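PDB 1YHT: DspB from Aggregatibacter actinomycetemcomitans, which hydrolyses terminal N-acetylhexosamine residues as a family 20 beta-hexosaminidase and releases cells from biofilms, probably by cutting their matrix polysaccharide. Local coordinates for residues I157-I168 / Y198-K209; D40-N48 / K347-N358. All blocks are in the same frame, centred on the assembly; numbering follows the deposited sequence.

Contact 1 (I157-I168 / Y198-K209)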
loop_
_atom_site.group_PDB
_atom_site.type_symbol
_atom_site.label_atom_id
_atom_site.label_comp_id
_atom_site.label_asym_id
_atom_site.label_seq_id
_atom_site.Cartn_x
_atom_site.Cartn_y
_atom_site.Cartn_z
ATOM N N ILE A 157 -15.798 12.467 3.363
ATOM C CA ILE A 157 -14.824 12.872 2.351
ATOM C C ILE A 157 -13.960 14.046 2.834
ATOM O O ILE A 157 -12.735 14.021 2.704
ATOM C CB ILE A 157 -15.513 13.217 1.032
ATOM C CG1 ILE A 157 -16.243 11.975 0.543
ATOM C CG2 ILE A 157 -14.498 13.705 -0.018
ATOM C CD1 ILE A 157 -17.269 12.247 -0.600
ATOM N N THR A 158 -14.595 15.046 3.421
ATOM C CA THR A 158 -13.886 16.162 4.033
ATOM C C THR A 158 -12.880 15.667 5.095
ATOM O O THR A 158 -11.753 16.084 5.124
ATOM C CB THR A 158 -14.886 17.159 4.640
ATOM O OG1 THR A 158 -15.696 17.732 3.586
ATOM C CG2 THR A 158 -14.145 18.342 5.356
ATOM N N PHE A 159 -13.322 14.797 5.988
ATOM C CA PHE A 159 -12.437 14.221 6.990
ATOM C C PHE A 159 -11.205 13.525 6.387
ATOM O O PHE A 159 -10.061 13.789 6.811
ATOM C CB PHE A 159 -13.171 13.229 7.888
ATOM C CG PHE A 159 -12.245 12.460 8.750
ATOM C CD1 PHE A 159 -11.716 13.047 9.889
ATOM C CD2 PHE A 159 -11.810 11.193 8.373
ATOM C CE1 PHE A 159 -10.781 12.353 10.696
ATOM C CE2 PHE A 159 -10.872 10.515 9.140
ATOM C CZ PHE A 159 -10.366 11.098 10.324
ATOM N N MET A 160 -11.451 12.647 5.413
ATOM C CA MET A 160 -10.411 11.914 4.698
ATOM C C MET A 160 -9.407 12.874 4.099
ATOM O O MET A 160 -8.213 12.657 4.242
ATOM C CB MET A 160 -10.968 11.024 3.572
ATOM C CG MET A 160 -11.563 9.749 4.064
ATOM S SD MET A 160 -10.507 8.789 5.157
ATOM C CE MET A 160 -9.071 8.480 4.178
ATOM N N GLN A 161 -9.924 13.910 3.455
ATOM C CA GLN A 161 -9.101 14.885 2.813
ATOM C C GLN A 161 -8.273 15.707 3.820
ATOM O O GLN A 161 -7.153 15.998 3.549
ATOM C CB GLN A 161 -9.961 15.775 1.945
ATOM C CG GLN A 161 -10.360 15.041 0.635
ATOM C CD GLN A 161 -11.260 15.902 -0.240
ATOM O OE1 GLN A 161 -11.698 16.976 0.178
ATOM N NE2 GLN A 161 -11.533 15.429 -1.459
ATOM N N SER A 162 -8.835 16.047 4.971
ATOM C CA SER A 162 -8.061 16.695 6.040
ATOM C C SER A 162 -6.877 15.827 6.509
ATOM O O SER A 162 -5.807 16.365 6.711
ATOM C CB SER A 162 -8.942 17.126 7.211
ATOM O OG SER A 162 -9.254 16.019 8.031
ATOM N N LEU A 163 -7.047 14.502 6.612
ATOM C CA LEU A 163 -5.961 13.586 6.993
ATOM C C LEU A 163 -4.975 13.430 5.820
ATOM O O LEU A 163 -3.747 13.497 5.991
ATOM C CB LEU A 163 -6.517 12.213 7.409
ATOM C CG LEU A 163 -5.548 11.182 7.990
ATOM C CD1 LEU A 163 -4.740 11.758 9.226
ATOM C CD2 LEU A 163 -6.346 9.918 8.365
ATOM N N MET A 164 -5.501 13.337 4.608
ATOM C CA MET A 164 -4.609 13.338 3.434
ATOM C C MET A 164 -3.712 14.571 3.396
ATOM O O MET A 164 -2.510 14.445 3.136
ATOM C CB MET A 164 -5.397 13.235 2.143
ATOM C CG MET A 164 -6.131 11.905 1.964
ATOM S SD MET A 164 -7.358 11.999 0.600
ATOM C CE MET A 164 -6.272 12.101 -0.827
ATOM N N SER A 165 -4.274 15.749 3.680
ATOM C CA SER A 165 -3.467 16.990 3.714
ATOM C C SER A 165 -2.307 16.941 4.714
ATOM O O SER A 165 -1.195 17.417 4.444
ATOM C CB SER A 165 -4.372 18.184 4.030
ATOM O OG SER A 165 -5.289 18.393 2.963
ATOM N N GLU A 166 -2.582 16.391 5.902
ATOM C CA GLU A 166 -1.558 16.196 6.908
ATOM C C GLU A 166 -0.460 15.236 6.430
ATOM O O GLU A 166 0.745 15.500 6.590
ATOM C CB GLU A 166 -2.207 15.668 8.175
ATOM C CG GLU A 166 -1.185 15.505 9.301
ATOM C CD GLU A 166 -1.800 15.012 10.588
ATOM O OE1 GLU A 166 -1.878 13.781 10.758
ATOM O OE2 GLU A 166 -2.151 15.855 11.419
ATOM N N VAL A 167 -0.873 14.114 5.852
ATOM C CA VAL A 167 0.083 13.102 5.322
ATOM C C VAL A 167 0.943 13.701 4.200
ATOM O O VAL A 167 2.177 13.560 4.174
ATOM C CB VAL A 167 -0.637 11.834 4.906
ATOM C CG1 VAL A 167 0.295 10.918 4.143
ATOM C CG2 VAL A 167 -1.206 11.109 6.127
ATOM N N ILE A 168 0.303 14.466 3.333
ATOM C CA ILE A 168 1.019 15.203 2.289
ATOM C C ILE A 168 2.044 16.167 2.869
ATOM O O ILE A 168 3.209 16.191 2.439
ATOM C CB ILE A 168 -0.002 15.935 1.371
ATOM C CG1 ILE A 168 -0.760 14.907 0.584
ATOM C CG2 ILE A 168 0.695 16.920 0.404
ATOM C CD1 ILE A 168 -1.933 15.424 -0.169
ATOM N N TYR A 198 -16.061 8.575 -5.282
ATOM C CA TYR A 198 -15.186 8.790 -4.130
ATOM C C TYR A 198 -13.719 8.840 -4.607
ATOM O O TYR A 198 -12.989 9.754 -4.295
ATOM C CB TYR A 198 -15.414 7.634 -3.135
ATOM C CG TYR A 198 -14.515 7.608 -1.900
ATOM C CD1 TYR A 198 -14.699 8.526 -0.855
ATOM C CD2 TYR A 198 -13.492 6.658 -1.774
ATOM C CE1 TYR A 198 -13.871 8.514 0.276
ATOM C CE2 TYR A 198 -12.644 6.652 -0.645
ATOM C CZ TYR A 198 -12.846 7.578 0.383
ATOM O OH TYR A 198 -12.039 7.575 1.515
ATOM N N ALA A 199 -13.308 7.843 -5.368
ATOM C CA ALA A 199 -11.913 7.756 -5.811
ATOM C C ALA A 199 -11.593 8.938 -6.739
ATOM O O ALA A 199 -10.521 9.529 -6.642
ATOM C CB ALA A 199 -11.642 6.431 -6.499
ATOM N N ASN A 200 -12.531 9.306 -7.603
ATOM C CA ASN A 200 -12.318 10.457 -8.464
ATOM C C ASN A 200 -12.130 11.716 -7.621
ATOM O O ASN A 200 -11.221 12.495 -7.889
ATOM C CB ASN A 200 -13.450 10.615 -9.497
ATOM C CG ASN A 200 -13.289 9.711 -10.697
ATOM O OD1 ASN A 200 -12.221 9.145 -10.914
ATOM N ND2 ASN A 200 -14.353 9.583 -11.511
ATOM N N LYS A 201 -12.939 11.890 -6.584
ATOM C CA LYS A 201 -12.851 13.113 -5.754
ATOM C C LYS A 201 -11.489 13.237 -5.071
ATOM O O LYS A 201 -10.880 14.328 -4.992
ATOM C CB LYS A 201 -13.984 13.195 -4.734
ATOM C CG LYS A 201 -15.273 13.746 -5.324
ATOM C CD LYS A 201 -16.423 13.643 -4.354
ATOM C CE LYS A 201 -17.671 14.360 -4.881
ATOM N NZ LYS A 201 -18.729 14.416 -3.829
ATOM N N LEU A 202 -11.012 12.080 -4.629
ATOM C CA LEU A 202 -9.693 11.963 -3.991
ATOM C C LEU A 202 -8.573 12.293 -4.997
ATOM O O LEU A 202 -7.662 13.077 -4.690
ATOM C CB LEU A 202 -9.574 10.572 -3.351
ATOM C CG LEU A 202 -9.939 10.394 -1.871
ATOM C CD1 LEU A 202 -11.112 11.204 -1.276
ATOM C CD2 LEU A 202 -9.894 8.977 -1.405
ATOM N N SER A 203 -8.675 11.765 -6.219
ATOM C CA SER A 203 -7.659 11.995 -7.238
ATOM C C SER A 203 -7.549 13.466 -7.645
ATOM O O SER A 203 -6.422 13.963 -7.833
ATOM C CB SER A 203 -7.892 11.134 -8.482
ATOM O OG SER A 203 -9.028 11.525 -9.241
ATOM N N TYR A 204 -8.700 14.149 -7.809
ATOM C CA TYR A 204 -8.671 15.567 -8.203
ATOM C C TYR A 204 -8.210 16.494 -7.037
ATOM O O TYR A 204 -7.604 17.526 -7.249
ATOM C CB TYR A 204 -10.019 15.994 -8.786
ATOM C CG TYR A 204 -10.275 15.320 -10.133
ATOM C CD1 TYR A 204 -9.400 15.508 -11.194
ATOM C CD2 TYR A 204 -11.376 14.498 -10.328
ATOM C CE1 TYR A 204 -9.616 14.899 -12.415
ATOM C CE2 TYR A 204 -11.604 13.862 -11.552
ATOM C CZ TYR A 204 -10.726 14.080 -12.586
ATOM O OH TYR A 204 -10.947 13.479 -13.799
ATOM N N PHE A 205 -8.485 16.082 -5.803
ATOM C CA PHE A 205 -7.973 16.780 -4.631
ATOM C C PHE A 205 -6.439 16.652 -4.631
ATOM O O PHE A 205 -5.716 17.628 -4.419
ATOM C CB PHE A 205 -8.593 16.162 -3.381
ATOM C CG PHE A 205 -7.983 16.608 -2.111
ATOM C CD1 PHE A 205 -8.429 17.762 -1.482
ATOM C CD2 PHE A 205 -6.970 15.870 -1.518
ATOM C CE1 PHE A 205 -7.853 18.188 -0.249
ATOM C CE2 PHE A 205 -6.438 16.265 -0.291
ATOM C CZ PHE A 205 -6.870 17.425 0.329
ATOM N N LEU A 206 -5.931 15.448 -4.855
ATOM C CA LEU A 206 -4.470 15.243 -4.946
ATOM C C LEU A 206 -3.828 16.014 -6.111
ATOM O O LEU A 206 -2.741 16.597 -5.966
ATOM C CB LEU A 206 -4.146 13.750 -5.066
ATOM C CG LEU A 206 -4.355 12.949 -3.778
ATOM C CD1 LEU A 206 -4.325 11.438 -4.017
ATOM C CD2 LEU A 206 -3.361 13.325 -2.700
ATOM N N GLU A 207 -4.476 15.971 -7.271
ATOM C CA GLU A 207 -4.046 16.717 -8.447
ATOM C C GLU A 207 -3.859 18.186 -8.100
ATOM O O GLU A 207 -2.810 18.766 -8.415
ATOM C CB GLU A 207 -5.026 16.522 -9.652
ATOM C CG GLU A 207 -4.661 17.341 -10.878
ATOM C CD GLU A 207 -5.690 17.207 -12.001
ATOM O OE1 GLU A 207 -6.835 17.657 -11.849
ATOM O OE2 GLU A 207 -5.348 16.637 -13.049
ATOM N N LYS A 208 -4.806 18.782 -7.380
ATOM C CA LYS A 208 -4.669 20.194 -7.029
ATOM C C LYS A 208 -3.476 20.425 -6.098
ATOM O O LYS A 208 -2.845 21.477 -6.149
ATOM C CB LYS A 208 -5.968 20.763 -6.432
ATOM C CG LYS A 208 -5.996 22.335 -6.373
ATOM C CD LYS A 208 -7.203 22.845 -5.537
ATOM C CE LYS A 208 -7.089 24.358 -5.172
ATOM N NZ LYS A 208 -7.537 24.643 -3.725
ATOM N N LYS A 209 -3.162 19.433 -5.256
ATOM C CA LYS A 209 -1.969 19.444 -4.413
ATOM C C LYS A 209 -0.661 19.126 -5.150
ATOM O O LYS A 209 0.366 19.021 -4.489
ATOM C CB LYS A 209 -2.121 18.381 -3.334
ATOM C CG LYS A 209 -3.309 18.501 -2.383
ATOM C CD LYS A 209 -3.047 19.537 -1.372
ATOM C CE LYS A 209 -4.087 19.545 -0.237
ATOM N NZ LYS A 209 -3.448 20.216 0.919
HETATM O O HOH W 1 -1.462 19.348 2.085
#

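Contact 2 (D40-N48 / K347-N358)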
loop_
_atom_site.group_PDB
_atom_site.type_symbol
_atom_site.label_atom_id
_atom_site.label_comp_id
_atom_site.label_asym_id
_atom_site.label_seq_id
_atom_site.Cartn_x
_atom_site.Cartn_y
_atom_site.Cartn_z
ATOM N N ASP A 40 18.493 1.460 0.903
ATOM C CA ASP A 40 19.813 1.139 0.311
ATOM C C ASP A 40 19.657 0.067 -0.740
ATOM O O ASP A 40 20.136 0.220 -1.868
ATOM C CB ASP A 40 20.765 0.679 1.379
ATOM C CG ASP A 40 21.129 1.788 2.360
ATOM O OD1 ASP A 40 21.145 2.982 2.003
ATOM O OD2 ASP A 40 21.415 1.447 3.520
ATOM N N THR A 41 18.928 -0.982 -0.418
ATOM C CA THR A 41 18.681 -2.068 -1.383
ATOM C C THR A 41 17.958 -1.559 -2.634
ATOM O O THR A 41 18.370 -1.870 -3.752
ATOM C CB THR A 41 17.890 -3.214 -0.743
ATOM O OG1 THR A 41 18.613 -3.679 0.363
ATOM C CG2 THR A 41 17.675 -4.386 -1.688
ATOM N N ILE A 42 16.906 -0.749 -2.440
ATOM C CA ILE A 42 16.136 -0.236 -3.555
ATOM C C ILE A 42 17.096 0.556 -4.472
ATOM O O ILE A 42 17.120 0.371 -5.705
ATOM C CB ILE A 42 14.924 0.642 -3.090
ATOM C CG1 ILE A 42 13.910 -0.202 -2.291
ATOM C CG2 ILE A 42 14.183 1.245 -4.300
ATOM C CD1 ILE A 42 12.990 0.608 -1.422
ATOM N N SER A 43 17.866 1.443 -3.845
ATOM C CA SER A 43 18.739 2.372 -4.540
ATOM C C SER A 43 19.847 1.661 -5.291
ATOM O O SER A 43 20.060 1.922 -6.480
ATOM C CB SER A 43 19.372 3.324 -3.534
ATOM O OG SER A 43 20.278 4.185 -4.191
ATOM N N LEU A 44 20.572 0.787 -4.577
ATOM C CA LEU A 44 21.664 0.028 -5.160
ATOM C C LEU A 44 21.218 -0.950 -6.233
ATOM O O LEU A 44 22.018 -1.318 -7.109
ATOM C CB LEU A 44 22.389 -0.769 -4.072
ATOM C CG LEU A 44 23.123 0.117 -3.044
ATOM C CD1 LEU A 44 23.491 -0.696 -1.808
ATOM C CD2 LEU A 44 24.353 0.793 -3.659
ATOM N N SER A 45 19.967 -1.412 -6.170
ATOM C CA SER A 45 19.469 -2.329 -7.214
ATOM C C SER A 45 18.967 -1.579 -8.452
ATOM O O SER A 45 18.610 -2.220 -9.450
ATOM C CB SER A 45 18.335 -3.182 -6.656
ATOM O OG SER A 45 18.762 -3.879 -5.492
ATOM N N GLY A 46 18.886 -0.244 -8.371
ATOM C CA GLY A 46 18.404 0.595 -9.475
ATOM C C GLY A 46 16.902 0.864 -9.426
ATOM O O GLY A 46 16.292 1.263 -10.431
ATOM N N GLY A 47 16.295 0.667 -8.263
ATOM C CA GLY A 47 14.868 1.004 -8.070
ATOM C C GLY A 47 14.683 2.461 -7.759
ATOM O O GLY A 47 15.683 3.227 -7.604
ATOM N N ASN A 48 13.418 2.881 -7.610
ATOM C CA ASN A 48 13.158 4.285 -7.366
ATOM C C ASN A 48 12.004 4.675 -6.435
ATOM O O ASN A 48 11.770 5.864 -6.277
ATOM C CB ASN A 48 13.057 5.029 -8.677
ATOM C CG ASN A 48 12.141 4.374 -9.575
ATOM O OD1 ASN A 48 11.153 3.808 -9.124
ATOM N ND2 ASN A 48 12.473 4.366 -10.852
ATOM N N LYS A 347 16.246 -9.317 1.128
ATOM C CA LYS A 347 17.121 -8.544 0.255
ATOM C C LYS A 347 17.284 -9.173 -1.129
ATOM O O LYS A 347 17.177 -8.503 -2.127
ATOM C CB LYS A 347 18.501 -8.387 0.924
ATOM C CG LYS A 347 19.366 -7.245 0.476
ATOM C CD LYS A 347 20.579 -7.101 1.444
ATOM C CE LYS A 347 21.051 -5.619 1.765
ATOM N NZ LYS A 347 20.626 -4.898 3.112
ATOM N N SER A 348 17.614 -10.458 -1.171
ATOM C CA SER A 348 17.795 -11.139 -2.447
ATOM C C SER A 348 16.533 -11.036 -3.314
ATOM O O SER A 348 16.606 -10.833 -4.505
ATOM C CB SER A 348 18.153 -12.611 -2.204
ATOM O OG SER A 348 19.459 -12.682 -1.608
ATOM N N LEU A 349 15.366 -11.155 -2.680
ATOM C CA LEU A 349 14.116 -11.174 -3.398
ATOM C C LEU A 349 13.809 -9.783 -3.916
ATOM O O LEU A 349 13.332 -9.601 -5.044
ATOM C CB LEU A 349 13.033 -11.718 -2.473
ATOM C CG LEU A 349 11.581 -11.642 -2.952
ATOM C CD1 LEU A 349 11.369 -12.353 -4.267
ATOM C CD2 LEU A 349 10.659 -12.226 -1.861
ATOM N N LEU A 350 14.066 -8.778 -3.088
ATOM C CA LEU A 350 13.825 -7.399 -3.520
ATOM C C LEU A 350 14.728 -7.007 -4.680
ATOM O O LEU A 350 14.285 -6.384 -5.631
ATOM C CB LEU A 350 14.011 -6.424 -2.326
ATOM C CG LEU A 350 13.845 -4.931 -2.653
ATOM C CD1 LEU A 350 12.483 -4.586 -3.317
ATOM C CD2 LEU A 350 14.110 -4.064 -1.427
ATOM N N GLU A 351 16.008 -7.370 -4.591
ATOM C CA GLU A 351 16.946 -7.197 -5.704
ATOM C C GLU A 351 16.466 -7.840 -6.997
ATOM O O GLU A 351 16.514 -7.230 -8.054
ATOM C CB GLU A 351 18.351 -7.736 -5.349
ATOM C CG GLU A 351 19.028 -6.928 -4.276
ATOM C CD GLU A 351 20.334 -7.554 -3.791
ATOM O OE1 GLU A 351 20.680 -8.683 -4.242
ATOM O OE2 GLU A 351 20.998 -6.878 -2.993
ATOM N N ALA A 352 16.029 -9.082 -6.898
ATOM C CA ALA A 352 15.528 -9.864 -8.051
ATOM C C ALA A 352 14.323 -9.188 -8.714
ATOM O O ALA A 352 14.252 -9.086 -9.909
ATOM C CB ALA A 352 15.113 -11.248 -7.603
ATOM N N VAL A 353 13.361 -8.760 -7.919
ATOM C CA VAL A 353 12.167 -8.105 -8.469
ATOM C C VAL A 353 12.543 -6.808 -9.235
ATOM O O VAL A 353 12.072 -6.572 -10.368
ATOM C CB VAL A 353 11.138 -7.794 -7.356
ATOM C CG1 VAL A 353 9.954 -6.951 -7.922
ATOM C CG2 VAL A 353 10.622 -9.081 -6.724
ATOM N N ILE A 354 13.430 -6.023 -8.651
ATOM C CA ILE A 354 13.896 -4.764 -9.242
ATOM C C ILE A 354 14.656 -5.047 -10.536
ATOM O O ILE A 354 14.407 -4.407 -11.540
ATOM C CB ILE A 354 14.766 -3.899 -8.262
ATOM C CG1 ILE A 354 13.899 -3.343 -7.134
ATOM C CG2 ILE A 354 15.444 -2.771 -8.986
ATOM C CD1 ILE A 354 14.650 -2.734 -5.955
ATOM N N HIS A 355 15.602 -5.967 -10.478
ATOM C CA HIS A 355 16.385 -6.309 -11.650
ATOM C C HIS A 355 15.522 -6.938 -12.747
ATOM O O HIS A 355 15.688 -6.597 -13.891
ATOM C CB HIS A 355 17.539 -7.247 -11.309
ATOM C CG HIS A 355 18.632 -6.618 -10.501
ATOM N ND1 HIS A 355 19.136 -5.363 -10.769
ATOM C CD2 HIS A 355 19.355 -7.095 -9.455
ATOM C CE1 HIS A 355 20.084 -5.070 -9.895
ATOM N NE2 HIS A 355 20.236 -6.097 -9.079
ATOM N N LYS A 356 14.631 -7.855 -12.407
ATOM C CA LYS A 356 13.762 -8.475 -13.410
ATOM C C LYS A 356 12.822 -7.481 -14.040
ATOM O O LYS A 356 12.466 -7.636 -15.212
ATOM C CB LYS A 356 12.952 -9.624 -12.831
ATOM C CG LYS A 356 13.776 -10.865 -12.470
ATOM C CD LYS A 356 14.310 -11.644 -13.720
ATOM C CE LYS A 356 13.189 -12.111 -14.605
ATOM N NZ LYS A 356 13.272 -13.562 -14.886
ATOM N N THR A 357 12.435 -6.456 -13.280
ATOM C CA THR A 357 11.532 -5.432 -13.792
ATOM C C THR A 357 12.285 -4.494 -14.756
ATOM O O THR A 357 11.827 -4.208 -15.862
ATOM C CB THR A 357 10.912 -4.601 -12.654
ATOM O OG1 THR A 357 10.185 -5.452 -11.743
ATOM C CG2 THR A 357 10.001 -3.525 -13.198
ATOM N N ASN A 358 13.421 -3.993 -14.302
ATOM C CA ASN A 358 14.246 -3.123 -15.136
ATOM C C ASN A 358 14.985 -3.865 -16.255
ATOM O O ASN A 358 15.367 -3.258 -17.230
ATOM C CB ASN A 358 15.262 -2.380 -14.272
ATOM C CG ASN A 358 14.643 -1.253 -13.483
ATOM O OD1 ASN A 358 13.525 -0.823 -13.761
ATOM N ND2 ASN A 358 15.387 -0.732 -12.512
HETATM O O HOH W 2 17.723 -2.512 -12.055
#

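Contact 1 (I157-I168 / Y198-K209)
Phe205 turns its ring toward Gln161 with CG anti to the backbone N (chi1 170°), while Gln161 is extended beyond CG, and the two side chains lie alongside, pointing opposite ways. These are neighbouring outer helices of the TIM barrel; their segments 157-168 and 198-208 run in the same general direction, 36° apart, with strand 177-181 between them in sequence. Gln161 CG sits over the middle of the Phe205 ring, 3.9 Å from its centroid, a CH-pi contact; the amide stacks on that face, its plane 10° from the ring's. Met164 comes at the same ring obliquely, a Met-aromatic contact, and its bent end carries CE to 3.6 Å from Leu206 CG. Leu206 also meets Ile168, CD2 to CD1 at 3.6 Å, and both side chains rest on Phe178 of the barrel wall. At the other end, Ile157 CG1 and Met160 CG approach the edge of the Tyr198 ring, whose hydroxyl is hydrogen-bonded to Ser117 of strand 110-117. Lys209, just past the end of its helix, bends at chi2 and reaches across: NZ donates a weak bond to Ser165 OG and lies doubtfully close to a water, whose O donates to Ser165 O at 3.1 Å.

Contact 2 (D40-N48 / K347-N358)
Thr41 and Ile42 make the apolar part of this contact with Leu350 and Ile354. Thr41 CG2, anti to the backbone N, reaches 3.6 Å from Leu350 CD2 and also touches Glu351 CG. Leu350 CD2 fits against Ile42 CG1 as well, at 4.0 Å. One turn on, Ile354 spreads its two branches: CD1 lies against Ile42 CA and Ser45 CB, while CG2 packs on the backbone around Ser45 O and Gly47 N. Ile42 also touches Leu21 and Ile354 touches Thr19, both of strand 18-24. The setting is the closing seam of the TIM barrel, where the first outer helix meets the last, the segments 40-44 and 347-358 lying 30° apart in direction. Helix 32-44 ends in a Schellman motif at Gly46, whose positive phi (91°) turns the chain toward strand 49-53. The polar contacts gather at this end. Ser45 OG bonds back to Thr41 O at 2.7 Å, from the face of that carbonyl opposite the one used by Ser45 N, and rests against Glu351 CG. Asn358 ND2 gives Gly46 O a weak bond, its N-H...O angle only 125°. A water joins the two segments beside it, its O donating to Ser45 O at 2.8 Å and accepting from Asn358 ND2 at 3.0 Å; its link to His355 ND1 is weak.

In the fold
From the N terminus the chain lays down strand 18-24 and then helix 32-44, whose end, with the turn after it, forms the first half of contact 2. Nearly 300 residues pass before helix 339-358 returns to complete it, so contact 2 closes a loop holding most of the barrel and ties together its N-terminal and C-terminal ends, whose strands 18-24 and 324-329 pair. Contact 1 is nested inside that loop. It closes a short one of 29 residues, in which strand 177-181 lies between helices 154-171 and 192-208. The two contacts lie on opposite sides of the chain's centre, their own centres 31 Å apart, and do not touch.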